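Local coordinates for initiator protein NS1 (Human bocavirus, PDB 4KW3) that probably binds the viral replication origin and nicks one DNA strand through this N-terminal domain to start rolling-circle replication, its full-length form also acting as a helicase, at residues 19-24 / 110-115; 25-30 / 219-224; 105-110 / 241-246. One frame throughout, in Å; residues are numbered along the deposited sequence.

Contact 1 of 3, residues 19-24 / 110-115; sequences VFKFPY and GEKNLH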
ATOM      1  N   VAL A  19       7.704  -1.721  -5.873  1.00 38.98           N
ATOM      2  CA  VAL A  19       7.145  -2.575  -4.844  1.00 34.62           C
ATOM      3  C   VAL A  19       7.978  -2.466  -3.576  1.00 38.50           C
ATOM      4  O   VAL A  19       9.183  -2.747  -3.574  1.00 40.39           O
ATOM      5  CB  VAL A  19       7.050  -4.056  -5.266  1.00 43.30           C
ATOM      6  CG1 VAL A  19       6.498  -4.884  -4.087  1.00 35.21           C
ATOM      7  CG2 VAL A  19       6.140  -4.197  -6.451  1.00 43.92           C
ATOM      8  N   PHE A  20       7.314  -2.049  -2.502  1.00 37.23           N
ATOM      9  CA  PHE A  20       7.909  -1.986  -1.180  1.00 35.78           C
ATOM     10  C   PHE A  20       7.481  -3.217  -0.392  1.00 44.24           C
ATOM     11  O   PHE A  20       6.305  -3.528  -0.349  1.00 43.89           O
ATOM     12  CB  PHE A  20       7.441  -0.720  -0.450  1.00 38.27           C
ATOM     13  CG  PHE A  20       7.678  -0.763   1.035  1.00 47.23           C
ATOM     14  CD1 PHE A  20       8.915  -0.421   1.562  1.00 45.10           C
ATOM     15  CD2 PHE A  20       6.668  -1.163   1.905  1.00 47.89           C
ATOM     16  CE1 PHE A  20       9.143  -0.476   2.924  1.00 45.30           C
ATOM     17  CE2 PHE A  20       6.891  -1.216   3.273  1.00 48.65           C
ATOM     18  CZ  PHE A  20       8.129  -0.865   3.784  1.00 44.47           C
ATOM     19  N   LYS A  21       8.438  -3.931   0.198  1.00 49.39           N
ATOM     20  CA  LYS A  21       8.162  -5.071   1.082  1.00 44.17           C
ATOM     21  C   LYS A  21       8.419  -4.661   2.530  1.00 47.16           C
ATOM     22  O   LYS A  21       9.516  -4.215   2.853  1.00 45.86           O
ATOM     23  CB  LYS A  21       9.093  -6.236   0.760  1.00 48.09           C
ATOM     24  CG  LYS A  21       8.486  -7.375  -0.014  1.00 62.62           C
ATOM     25  CD  LYS A  21       9.362  -8.636   0.103  1.00 78.56           C
ATOM     26  CE  LYS A  21      10.652  -8.547  -0.736  1.00 85.50           C
ATOM     27  NZ  LYS A  21      10.580  -9.277  -2.044  1.00 84.46           N
ATOM     28  N   PHE A  22       7.431  -4.799   3.409  1.00 44.37           N
ATOM     29  CA  PHE A  22       7.674  -4.537   4.827  1.00 46.41           C
ATOM     30  C   PHE A  22       8.759  -5.499   5.385  1.00 50.08           C
ATOM     31  O   PHE A  22       8.596  -6.718   5.383  1.00 43.48           O
ATOM     32  CB  PHE A  22       6.371  -4.654   5.621  1.00 48.06           C
ATOM     33  CG  PHE A  22       6.456  -4.064   6.989  1.00 48.69           C
ATOM     34  CD1 PHE A  22       6.939  -4.805   8.047  1.00 48.23           C
ATOM     35  CD2 PHE A  22       6.071  -2.756   7.215  1.00 48.47           C
ATOM     36  CE1 PHE A  22       7.034  -4.248   9.306  1.00 44.27           C
ATOM     37  CE2 PHE A  22       6.161  -2.198   8.472  1.00 47.92           C
ATOM     38  CZ  PHE A  22       6.645  -2.948   9.517  1.00 42.55           C
ATOM     39  N   PRO A  23       9.879  -4.953   5.868  1.00 50.91           N
ATOM     40  CA  PRO A  23      10.998  -5.861   6.158  1.00 48.46           C
ATOM     41  C   PRO A  23      10.897  -6.631   7.489  1.00 54.72           C
ATOM     42  O   PRO A  23      11.803  -6.545   8.324  1.00 64.33           O
ATOM     43  CB  PRO A  23      12.211  -4.925   6.162  1.00 38.21           C
ATOM     44  CG  PRO A  23      11.650  -3.520   6.433  1.00 43.43           C
ATOM     45  CD  PRO A  23      10.140  -3.573   6.310  1.00 48.46           C
ATOM     46  N   TYR A  24       9.803  -7.365   7.672  1.00 50.81           N
ATOM     47  CA  TYR A  24       9.599  -8.224   8.850  1.00 55.72           C
ATOM     48  C   TYR A  24       8.967  -9.551   8.451  1.00 57.16           C
ATOM     49  O   TYR A  24       7.753  -9.651   8.265  1.00 58.44           O
ATOM     50  CB  TYR A  24       8.723  -7.513   9.889  1.00 55.48           C
ATOM     51  CG  TYR A  24       8.558  -8.253  11.199  1.00 65.65           C
ATOM     52  CD1 TYR A  24       9.623  -8.420  12.080  1.00 72.07           C
ATOM     53  CD2 TYR A  24       7.320  -8.736  11.583  1.00 71.63           C
ATOM     54  CE1 TYR A  24       9.462  -9.095  13.286  1.00 67.90           C
ATOM     55  CE2 TYR A  24       7.150  -9.400  12.791  1.00 75.59           C
ATOM     56  CZ  TYR A  24       8.216  -9.576  13.636  1.00 73.95           C
ATOM     57  OH  TYR A  24       8.022 -10.242  14.830  1.00 82.20           O
ATOM     58  N   GLY A 110      -0.099 -10.017   1.329  1.00 48.24           N
ATOM     59  CA  GLY A 110       0.128 -11.113   0.412  1.00 50.64           C
ATOM     60  C   GLY A 110       0.200 -12.488   1.066  1.00 54.57           C
ATOM     61  O   GLY A 110       0.200 -12.619   2.292  1.00 53.87           O
ATOM     62  N   GLU A 111       0.274 -13.518   0.230  1.00 63.42           N
ATOM     63  CA  GLU A 111       0.427 -14.881   0.708  1.00 68.83           C
ATOM     64  C   GLU A 111       1.701 -14.933   1.544  1.00 65.69           C
ATOM     65  O   GLU A 111       1.716 -15.499   2.641  1.00 57.60           O
ATOM     66  CB  GLU A 111       0.519 -15.832  -0.483  1.00 83.22           C
ATOM     67  CG  GLU A 111       0.848 -17.263  -0.131  1.00101.21           C
ATOM     68  CD  GLU A 111      -0.308 -17.960   0.564  1.00111.24           C
ATOM     69  OE1 GLU A 111      -1.464 -17.515   0.385  1.00109.35           O
ATOM     70  OE2 GLU A 111      -0.066 -18.963   1.273  1.00116.90           O
ATOM     71  N   LYS A 112       2.751 -14.277   1.041  1.00 59.01           N
ATOM     72  CA  LYS A 112       4.049 -14.256   1.700  1.00 53.77           C
ATOM     73  C   LYS A 112       4.363 -12.858   2.232  1.00 56.39           C
ATOM     74  O   LYS A 112       4.687 -12.687   3.413  1.00 54.93           O
ATOM     75  CB  LYS A 112       5.146 -14.730   0.734  1.00 65.00           C
ATOM     76  CG  LYS A 112       6.582 -14.468   1.201  1.00 78.61           C
ATOM     77  CD  LYS A 112       7.610 -14.806   0.104  1.00 91.53           C
ATOM     78  CE  LYS A 112       8.980 -14.152   0.351  1.00 92.89           C
ATOM     79  NZ  LYS A 112       9.549 -13.495  -0.888  1.00 94.17           N
ATOM     80  N   ASN A 113       4.226 -11.845   1.383  1.00 54.77           N
ATOM     81  CA  ASN A 113       4.679 -10.505   1.771  1.00 43.09           C
ATOM     82  C   ASN A 113       3.623  -9.473   2.026  1.00 37.11           C
ATOM     83  O   ASN A 113       2.595  -9.430   1.362  1.00 48.51           O
ATOM     84  CB  ASN A 113       5.675  -9.964   0.752  1.00 41.83           C
ATOM     85  CG  ASN A 113       6.852 -10.888   0.570  1.00 49.51           C
ATOM     86  OD1 ASN A 113       7.361 -11.462   1.539  1.00 55.41           O
ATOM     87  ND2 ASN A 113       7.228 -11.121  -0.676  1.00 50.91           N
ATOM     88  N   LEU A 114       3.907  -8.633   3.009  1.00 38.72           N
ATOM     89  CA  LEU A 114       3.138  -7.426   3.243  1.00 36.61           C
ATOM     90  C   LEU A 114       3.733  -6.310   2.371  1.00 37.96           C
ATOM     91  O   LEU A 114       4.790  -5.759   2.679  1.00 37.60           O
ATOM     92  CB  LEU A 114       3.215  -7.051   4.730  1.00 32.40           C
ATOM     93  CG  LEU A 114       2.608  -5.705   5.128  1.00 42.87           C
ATOM     94  CD1 LEU A 114       1.135  -5.688   4.762  1.00 43.71           C
ATOM     95  CD2 LEU A 114       2.791  -5.431   6.629  1.00 46.39           C
ATOM     96  N   HIS A 115       3.073  -5.971   1.271  1.00 45.35           N
ATOM     97  CA  HIS A 115       3.691  -5.001   0.383  1.00 44.96           C
ATOM     98  C   HIS A 115       2.829  -3.821  -0.044  1.00 46.03           C
ATOM     99  O   HIS A 115       1.622  -3.823   0.111  1.00 46.21           O
ATOM    100  CB  HIS A 115       4.355  -5.688  -0.826  1.00 50.01           C
ATOM    101  CG  HIS A 115       3.457  -6.594  -1.592  1.00 58.71           C
ATOM    102  ND1 HIS A 115       3.867  -7.835  -2.027  1.00 76.98           N
ATOM    103  CD2 HIS A 115       2.193  -6.432  -2.044  1.00 70.42           C
ATOM    104  CE1 HIS A 115       2.874  -8.417  -2.677  1.00 84.18           C
ATOM    105  NE2 HIS A 115       1.849  -7.583  -2.711  1.00 73.61           N
TER
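The amide N of Phe22 donates to Leu114 O across 2.9 Å, and the bond is almost linear (N-H...O 173°). It closes the end of an antiparallel strand pair in which Lys21 and His115 form a non-hydrogen-bonded pair, their CA atoms 4.5 Å apart. Just beyond, Phe22 and Leu114 lie side by side and point the same way, Phe22 CB resting 3.8 Å from Leu114 CD2. With CG of Phe22 anti to its N (chi1 -165°), the ring runs on past Leu114 towards Leu34 and Leu169, so two apolar residues suit this buried side. Lys21 and His115 share the other face of the sheet. The aliphatic part of Lys21 crosses Asn113, CG coming within 3.9 Å of Asn113 CB, while its NZ stands 4.5 Å from Lys112 NZ, two like charges that would probably disfavour each other. His115 lies in the predicted RCR-2 motif and is a predicted metal ligand; its CB meets Val19 CG1 at 4.0 Å, and its ring stands edge-to-face with that of His117. The contact thus joins an apolar side, filled by Phe22 and Leu114, to a polar one that carries the predicted metal ligand.

Contact 2 of 3, residues 25-30 / 219-224; sequences PQWKEK and ISSYSK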
ATOM      1  N   PRO A  25       9.799 -10.583   8.321  1.00 59.43           N
ATOM      2  CA  PRO A  25       9.358 -11.886   7.806  1.00 58.45           C
ATOM      3  C   PRO A  25       8.246 -12.542   8.637  1.00 56.68           C
ATOM      4  O   PRO A  25       7.396 -13.224   8.070  1.00 58.31           O
ATOM      5  CB  PRO A  25      10.636 -12.718   7.837  1.00 55.79           C
ATOM      6  CG  PRO A  25      11.756 -11.697   7.763  1.00 46.02           C
ATOM      7  CD  PRO A  25      11.252 -10.533   8.555  1.00 49.61           C
ATOM      8  N   GLN A  26       8.247 -12.326   9.950  1.00 62.88           N
ATOM      9  CA  GLN A  26       7.263 -12.944  10.851  1.00 64.26           C
ATOM     10  C   GLN A  26       5.951 -12.161  10.958  1.00 60.85           C
ATOM     11  O   GLN A  26       5.171 -12.405  11.872  1.00 61.28           O
ATOM     12  CB  GLN A  26       7.846 -13.123  12.261  1.00 71.90           C
ATOM     13  CG  GLN A  26       9.120 -13.962  12.352  1.00 83.34           C
ATOM     14  CD  GLN A  26      10.381 -13.204  11.925  1.00 92.88           C
ATOM     15  OE1 GLN A  26      10.351 -11.993  11.677  1.00 92.70           O
ATOM     16  NE2 GLN A  26      11.491 -13.925  11.823  1.00 95.96           N
ATOM     17  N   TRP A  27       5.712 -11.223  10.042  1.00 50.10           N
ATOM     18  CA  TRP A  27       4.520 -10.359  10.118  1.00 45.45           C
ATOM     19  C   TRP A  27       3.154 -11.095  10.100  1.00 57.91           C
ATOM     20  O   TRP A  27       2.240 -10.670  10.797  1.00 57.43           O
ATOM     21  CB  TRP A  27       4.555  -9.280   9.014  1.00 42.45           C
ATOM     22  CG  TRP A  27       4.210  -9.818   7.674  1.00 45.46           C
ATOM     23  CD1 TRP A  27       5.061 -10.399   6.773  1.00 38.68           C
ATOM     24  CD2 TRP A  27       2.904  -9.864   7.085  1.00 48.34           C
ATOM     25  NE1 TRP A  27       4.354 -10.802   5.649  1.00 40.86           N
ATOM     26  CE2 TRP A  27       3.034 -10.478   5.817  1.00 45.43           C
ATOM     27  CE3 TRP A  27       1.641  -9.444   7.507  1.00 49.04           C
ATOM     28  CZ2 TRP A  27       1.949 -10.680   4.969  1.00 51.04           C
ATOM     29  CZ3 TRP A  27       0.563  -9.645   6.660  1.00 53.74           C
ATOM     30  CH2 TRP A  27       0.726 -10.258   5.404  1.00 54.90           C
ATOM     31  N   LYS A  28       2.988 -12.168   9.319  1.00 58.27           N
ATOM     32  CA  LYS A  28       1.715 -12.910   9.388  1.00 61.56           C
ATOM     33  C   LYS A  28       1.553 -13.585  10.758  1.00 66.32           C
ATOM     34  O   LYS A  28       0.513 -13.478  11.406  1.00 66.34           O
ATOM     35  CB  LYS A  28       1.570 -13.957   8.282  1.00 48.39           C
ATOM     36  CG  LYS A  28       1.769 -13.435   6.884  1.00 57.65           C
ATOM     37  CD  LYS A  28       1.460 -14.490   5.827  1.00 61.50           C
ATOM     38  CE  LYS A  28      -0.033 -14.748   5.702  1.00 77.67           C
ATOM     39  NZ  LYS A  28      -0.820 -13.529   5.283  1.00 84.09           N
ATOM     40  N   GLU A  29       2.599 -14.273  11.191  1.00 66.90           N
ATOM     41  CA  GLU A  29       2.566 -15.025  12.431  1.00 67.56           C
ATOM     42  C   GLU A  29       2.331 -14.128  13.632  1.00 63.10           C
ATOM     43  O   GLU A  29       1.749 -14.552  14.611  1.00 70.00           O
ATOM     44  CB  GLU A  29       3.888 -15.757  12.597  1.00 87.59           C
ATOM     45  CG  GLU A  29       4.168 -16.739  11.470  1.00107.69           C
ATOM     46  CD  GLU A  29       5.568 -17.318  11.543  1.00126.31           C
ATOM     47  OE1 GLU A  29       6.421 -16.736  12.253  1.00127.43           O
ATOM     48  OE2 GLU A  29       5.812 -18.361  10.899  1.00134.68           O
ATOM     49  N   LYS A  30       2.788 -12.884  13.554  1.00 67.43           N
ATOM     50  CA  LYS A  30       2.760 -11.978  14.699  1.00 64.01           C
ATOM     51  C   LYS A  30       2.129 -10.628  14.347  1.00 62.49           C
ATOM     52  O   LYS A  30       2.630  -9.570  14.744  1.00 54.46           O
ATOM     53  CB  LYS A  30       4.185 -11.778  15.224  1.00 69.76           C
ATOM     54  CG  LYS A  30       4.832 -13.065  15.710  1.00 72.02           C
ATOM     55  CD  LYS A  30       6.218 -12.823  16.274  1.00 79.80           C
ATOM     56  CE  LYS A  30       6.651 -13.971  17.174  1.00 78.40           C
ATOM     57  NZ  LYS A  30       5.695 -14.136  18.308  1.00 79.87           N
ATOM     58  N   ILE A 219      -8.255  -7.124   5.163  1.00 44.04           N
ATOM     59  CA  ILE A 219      -7.472  -6.247   6.055  1.00 34.17           C
ATOM     60  C   ILE A 219      -6.682  -6.954   7.166  1.00 42.62           C
ATOM     61  O   ILE A 219      -6.035  -6.307   7.974  1.00 48.30           O
ATOM     62  CB  ILE A 219      -8.317  -5.121   6.680  1.00 41.43           C
ATOM     63  CG1 ILE A 219      -9.417  -5.703   7.572  1.00 41.46           C
ATOM     64  CG2 ILE A 219      -8.912  -4.210   5.598  1.00 33.14           C
ATOM     65  CD1 ILE A 219     -10.281  -4.640   8.172  1.00 47.61           C
ATOM     66  N   SER A 220      -6.744  -8.281   7.202  1.00 50.77           N
ATOM     67  CA  SER A 220      -5.980  -9.048   8.168  1.00 47.27           C
ATOM     68  C   SER A 220      -5.683 -10.470   7.708  1.00 49.04           C
ATOM     69  O   SER A 220      -6.506 -11.109   7.069  1.00 50.62           O
ATOM     70  CB  SER A 220      -6.683  -9.106   9.515  1.00 44.39           C
ATOM     71  OG  SER A 220      -5.873  -9.840  10.420  1.00 46.93           O
ATOM     72  N   SER A 221      -4.504 -10.960   8.070  1.00 47.66           N
ATOM     73  CA  SER A 221      -4.153 -12.352   7.870  1.00 47.81           C
ATOM     74  C   SER A 221      -5.140 -13.264   8.596  1.00 55.60           C
ATOM     75  O   SER A 221      -5.308 -14.420   8.214  1.00 64.92           O
ATOM     76  CB  SER A 221      -2.755 -12.617   8.418  1.00 53.36           C
ATOM     77  OG  SER A 221      -1.787 -11.840   7.738  1.00 56.73           O
ATOM     78  N   TYR A 222      -5.802 -12.741   9.629  1.00 55.75           N
ATOM     79  CA  TYR A 222      -6.721 -13.538  10.439  1.00 55.50           C
ATOM     80  C   TYR A 222      -8.159 -13.249  10.065  1.00 56.64           C
ATOM     81  O   TYR A 222      -9.082 -13.515  10.830  1.00 69.00           O
ATOM     82  CB  TYR A 222      -6.497 -13.293  11.935  1.00 53.96           C
ATOM     83  CG  TYR A 222      -5.040 -13.324  12.327  1.00 63.21           C
ATOM     84  CD1 TYR A 222      -4.200 -14.340  11.885  1.00 71.88           C
ATOM     85  CD2 TYR A 222      -4.496 -12.325  13.112  1.00 68.85           C
ATOM     86  CE1 TYR A 222      -2.859 -14.364  12.230  1.00 74.46           C
ATOM     87  CE2 TYR A 222      -3.161 -12.340  13.465  1.00 79.96           C
ATOM     88  CZ  TYR A 222      -2.347 -13.359  13.019  1.00 82.40           C
ATOM     89  OH  TYR A 222      -1.018 -13.363  13.377  1.00 90.76           O
ATOM     90  N   SER A 223      -8.348 -12.709   8.875  1.00 49.70           N
ATOM     91  CA  SER A 223      -9.684 -12.469   8.368  1.00 47.30           C
ATOM     92  C   SER A 223      -9.770 -13.005   6.941  1.00 49.27           C
ATOM     93  O   SER A 223      -8.797 -13.550   6.415  1.00 55.53           O
ATOM     94  CB  SER A 223     -10.007 -10.976   8.426  1.00 50.09           C
ATOM     95  OG  SER A 223     -11.371 -10.731   8.142  1.00 57.47           O
ATOM     96  N   LYS A 224     -10.919 -12.818   6.307  1.00 48.57           N
ATOM     97  CA  LYS A 224     -11.181 -13.373   4.982  1.00 52.90           C
ATOM     98  C   LYS A 224     -11.770 -12.299   4.077  1.00 53.86           C
ATOM     99  O   LYS A 224     -12.497 -11.412   4.535  1.00 57.10           O
ATOM    100  CB  LYS A 224     -12.155 -14.558   5.068  1.00 59.61           C
ATOM    101  CG  LYS A 224     -11.725 -15.693   5.979  1.00 76.31           C
ATOM    102  CD  LYS A 224     -10.539 -16.461   5.388  1.00 90.73           C
ATOM    103  CE  LYS A 224     -10.165 -17.677   6.242  1.00 99.79           C
ATOM    104  NZ  LYS A 224      -9.272 -18.628   5.520  1.00 98.20           N
TER
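Ser221 points toward the 25-30 loop, and its hydroxyl enters the angle between Trp27 and Lys28. OG takes a hydrogen bond from Lys28 NZ at 3.1 Å. The lysine side chain leaves the backbone extended at chi2 (-174°) and then bends at chi3 and chi4, which brings the ammonium above the indole plane near Trp27 CH2, on the face that carries Lys28 CG. Ser221 OG approaches the far end of the same ring obliquely, 3.4 Å from Trp27 CZ3. A small hydroxyl fits here because it can accept from the lysine and still lie against the flat aromatic.

In Tyr222, the next residue, CG lies beside the backbone N (chi1 -46°), which sends the ring across to the backbone of 28-30 instead of to a side chain. Its OH donates to Lys28 O, although the modelled separation of 2.5 Å is improbably short and its exact value doubtful; OH also has a weak hydrogen bond with Glu31 N. A long rigid phenol suits this span. Both residues are presented by a type I turn from Ser220 to Ser223, closed by Ser223 N to Ser220 O at 3.0 Å. Within it, Ser220 OG accepts from Tyr222 N (3.0 Å, N-H...O 166°), an ST turn at the start of the beta turn.

Beyond the two segments, Glu31 bonds to Ser220 OG and Ser221 N, Trp27 NE1 donates to Lys112 O, and Lys28 NZ has a second acceptor in Gly110 O. Lys30 turns away to a salt bridge with Glu161. The joint between these two surface loops is therefore made chiefly of directional polar bonds, with the indole as a wall, and the lysine ammonium divides its bonding between a hydroxyl and a backbone carbonyl.

Contact 3 of 3, residues 105-110 / 241-246; sequences VQSELG and TYSHTL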
ATOM      1  N   VAL A 105      -1.008   4.520  -4.481  1.00 34.46           N
ATOM      2  CA  VAL A 105      -0.400   3.556  -3.568  1.00 38.75           C
ATOM      3  C   VAL A 105      -1.467   2.551  -3.161  1.00 44.79           C
ATOM      4  O   VAL A 105      -2.616   2.917  -2.881  1.00 45.54           O
ATOM      5  CB  VAL A 105       0.257   4.221  -2.296  1.00 42.12           C
ATOM      6  CG1 VAL A 105       0.766   3.170  -1.310  1.00 35.47           C
ATOM      7  CG2 VAL A 105       1.410   5.121  -2.668  1.00 32.67           C
ATOM      8  N   GLN A 106      -1.087   1.278  -3.171  1.00 41.53           N
ATOM      9  CA  GLN A 106      -1.965   0.216  -2.710  1.00 31.98           C
ATOM     10  C   GLN A 106      -1.193  -0.794  -1.859  1.00 38.47           C
ATOM     11  O   GLN A 106      -0.218  -1.399  -2.312  1.00 39.69           O
ATOM     12  CB  GLN A 106      -2.614  -0.491  -3.893  1.00 30.96           C
ATOM     13  CG  GLN A 106      -3.572  -1.615  -3.514  1.00 31.07           C
ATOM     14  CD  GLN A 106      -4.478  -2.009  -4.671  1.00 39.99           C
ATOM     15  OE1 GLN A 106      -5.330  -1.222  -5.107  1.00 37.41           O
ATOM     16  NE2 GLN A 106      -4.288  -3.220  -5.185  1.00 40.09           N
ATOM     17  N   SER A 107      -1.652  -0.980  -0.627  1.00 40.80           N
ATOM     18  CA  SER A 107      -1.092  -1.981   0.281  1.00 36.13           C
ATOM     19  C   SER A 107      -1.817  -3.323   0.123  1.00 38.89           C
ATOM     20  O   SER A 107      -2.998  -3.363  -0.188  1.00 47.00           O
ATOM     21  CB  SER A 107      -1.185  -1.490   1.722  1.00 37.14           C
ATOM     22  OG  SER A 107      -2.512  -1.103   2.035  1.00 43.35           O
ATOM     23  N   GLU A 108      -1.096  -4.419   0.326  1.00 45.52           N
ATOM     24  CA  GLU A 108      -1.650  -5.746   0.139  1.00 41.12           C
ATOM     25  C   GLU A 108      -1.058  -6.716   1.145  1.00 44.76           C
ATOM     26  O   GLU A 108       0.151  -6.779   1.315  1.00 47.93           O
ATOM     27  CB  GLU A 108      -1.390  -6.243  -1.281  1.00 38.86           C
ATOM     28  CG  GLU A 108      -1.476  -7.766  -1.473  1.00 55.12           C
ATOM     29  CD  GLU A 108      -1.225  -8.198  -2.925  1.00 76.33           C
ATOM     30  OE1 GLU A 108      -1.094  -7.315  -3.802  1.00 86.13           O
ATOM     31  OE2 GLU A 108      -1.151  -9.419  -3.194  1.00 83.13           O
ATOM     32  N   LEU A 109      -1.920  -7.476   1.803  1.00 48.57           N
ATOM     33  CA  LEU A 109      -1.476  -8.548   2.672  1.00 41.72           C
ATOM     34  C   LEU A 109      -1.317  -9.769   1.796  1.00 47.59           C
ATOM     35  O   LEU A 109      -2.280 -10.500   1.567  1.00 50.33           O
ATOM     36  CB  LEU A 109      -2.539  -8.824   3.729  1.00 38.06           C
ATOM     37  CG  LEU A 109      -2.555  -7.888   4.941  1.00 46.59           C
ATOM     38  CD1 LEU A 109      -2.620  -6.425   4.582  1.00 31.07           C
ATOM     39  CD2 LEU A 109      -3.713  -8.224   5.803  1.00 39.37           C
ATOM     40  N   GLY A 110      -0.099 -10.017   1.329  1.00 48.24           N
ATOM     41  CA  GLY A 110       0.128 -11.113   0.412  1.00 50.64           C
ATOM     42  C   GLY A 110       0.200 -12.488   1.066  1.00 54.57           C
ATOM     43  O   GLY A 110       0.200 -12.619   2.292  1.00 53.87           O
ATOM     44  N   THR A 241      -5.468 -10.032  -3.028  1.00 42.03           N
ATOM     45  CA  THR A 241      -6.259  -9.090  -2.256  1.00 34.92           C
ATOM     46  C   THR A 241      -5.593  -7.737  -2.142  1.00 36.37           C
ATOM     47  O   THR A 241      -4.419  -7.578  -2.493  1.00 35.39           O
ATOM     48  CB  THR A 241      -6.548  -9.619  -0.837  1.00 38.46           C
ATOM     49  OG1 THR A 241      -5.325  -9.778  -0.116  1.00 50.12           O
ATOM     50  CG2 THR A 241      -7.294 -10.950  -0.892  1.00 31.53           C
ATOM     51  N   TYR A 242      -6.352  -6.745  -1.690  1.00 34.25           N
ATOM     52  CA  TYR A 242      -5.746  -5.463  -1.339  1.00 35.13           C
ATOM     53  C   TYR A 242      -6.230  -5.109   0.049  1.00 34.40           C
ATOM     54  O   TYR A 242      -7.290  -5.571   0.489  1.00 36.57           O
ATOM     55  CB  TYR A 242      -6.137  -4.343  -2.325  1.00 31.31           C
ATOM     56  CG  TYR A 242      -7.519  -3.820  -2.076  1.00 34.85           C
ATOM     57  CD1 TYR A 242      -8.635  -4.506  -2.558  1.00 35.87           C
ATOM     58  CD2 TYR A 242      -7.732  -2.662  -1.320  1.00 39.04           C
ATOM     59  CE1 TYR A 242      -9.898  -4.045  -2.325  1.00 29.78           C
ATOM     60  CE2 TYR A 242      -9.022  -2.209  -1.066  1.00 36.49           C
ATOM     61  CZ  TYR A 242     -10.096  -2.907  -1.575  1.00 39.85           C
ATOM     62  OH  TYR A 242     -11.377  -2.470  -1.349  1.00 54.73           O
ATOM     63  N   SER A 243      -5.489  -4.218   0.699  1.00 33.88           N
ATOM     64  CA  SER A 243      -5.869  -3.737   2.018  1.00 42.72           C
ATOM     65  C   SER A 243      -6.447  -2.332   1.950  1.00 39.24           C
ATOM     66  O   SER A 243      -7.469  -2.046   2.573  1.00 44.62           O
ATOM     67  CB  SER A 243      -4.661  -3.759   2.955  1.00 33.62           C
ATOM     68  OG  SER A 243      -4.977  -3.089   4.149  1.00 42.44           O
ATOM     69  N   HIS A 244      -5.781  -1.464   1.194  1.00 39.24           N
ATOM     70  CA  HIS A 244      -6.133  -0.044   1.131  1.00 36.46           C
ATOM     71  C   HIS A 244      -5.528   0.617  -0.090  1.00 39.38           C
ATOM     72  O   HIS A 244      -4.420   0.293  -0.494  1.00 37.16           O
ATOM     73  CB  HIS A 244      -5.630   0.681   2.371  1.00 38.69           C
ATOM     74  CG  HIS A 244      -6.243   2.030   2.566  1.00 47.20           C
ATOM     75  ND1 HIS A 244      -7.559   2.199   2.934  1.00 47.11           N
ATOM     76  CD2 HIS A 244      -5.724   3.272   2.438  1.00 45.69           C
ATOM     77  CE1 HIS A 244      -7.825   3.486   3.025  1.00 40.37           C
ATOM     78  NE2 HIS A 244      -6.726   4.157   2.737  1.00 46.31           N
ATOM     79  N   THR A 245      -6.256   1.556  -0.673  1.00 49.71           N
ATOM     80  CA  THR A 245      -5.838   2.176  -1.926  1.00 42.57           C
ATOM     81  C   THR A 245      -5.927   3.691  -1.860  1.00 41.41           C
ATOM     82  O   THR A 245      -6.976   4.242  -1.521  1.00 45.98           O
ATOM     83  CB  THR A 245      -6.698   1.641  -3.073  1.00 32.80           C
ATOM     84  OG1 THR A 245      -6.491   0.244  -3.135  1.00 39.80           O
ATOM     85  CG2 THR A 245      -6.281   2.216  -4.408  1.00 34.86           C
ATOM     86  N   LEU A 246      -4.818   4.358  -2.155  1.00 39.50           N
ATOM     87  CA  LEU A 246      -4.795   5.824  -2.184  1.00 33.04           C
ATOM     88  C   LEU A 246      -4.564   6.333  -3.595  1.00 40.65           C
ATOM     89  O   LEU A 246      -3.612   5.927  -4.267  1.00 40.57           O
ATOM     90  CB  LEU A 246      -3.730   6.373  -1.247  1.00 32.72           C
ATOM     91  CG  LEU A 246      -4.069   6.261   0.241  1.00 42.73           C
ATOM     92  CD1 LEU A 246      -2.870   6.664   1.095  1.00 37.78           C
ATOM     93  CD2 LEU A 246      -5.283   7.139   0.558  1.00 38.21           C
TER
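Gln106 sends CG anti to its own N (chi1 -179°) and stays extended, while Thr245 holds OG1 beside its backbone N (chi1 -61°); together these torsions bring the amide oxygen to the hydroxyl. Thr245 OG1 donates to Gln106 OE1 at 2.7 Å, although the hydroxyl's modelled place is less certain. Gln106 also meets Tyr242: the two side chains cross at about a right angle, amide and ring planes 40° apart, with Gln106 NE2 lying 3.6 Å from Tyr242 CB. The amide's two ends find further partners, OE1 in Arg257 and NE2 in Leu212 O, as suits a buried group that both donates and accepts.

Strands 101-109 and 241-247 run antiparallel here as neighbours in the central sheet of the nuclease domain. Val105 and Leu246 exchange two backbone bonds, Leu246 N to Val105 O being 2.7 Å. Further on, Ser107 N donates to His244 O at 3.0 Å, whereas Ser107 O receives Ser243 N at 2.8 Å. Two residues thus face one, a beta bulge that interrupts the second strand. Past it Glu108, a predicted metal ligand, extends past Thr241, CG 3.1 Å from Thr241 O, and its carboxylate forms a salt bridge with Lys215 of the predicted RCR-3 motif.

How the contacts relate
Contact 3 is buried near the middle of the chain, contact 1 is partly buried, and contact 2 lies at the surface. Contacts 1 and 3 belong to one sheet: strands 101-109 and 114-122 are neighbours joined by a short loop whose Gly110 belongs to both contacts, and they bring predicted metal ligands Glu108 and His115 together, with Glu108 N bonded to His115 O. Their backbones carry much of the bonding, whereas contact 2 joins two irregular loops mainly through side-chain donors. Those loops still reach the sheet end, with donors of the 25-30 loop meeting the 110-113 turn and Leu109 packing against the backbone of 219-221.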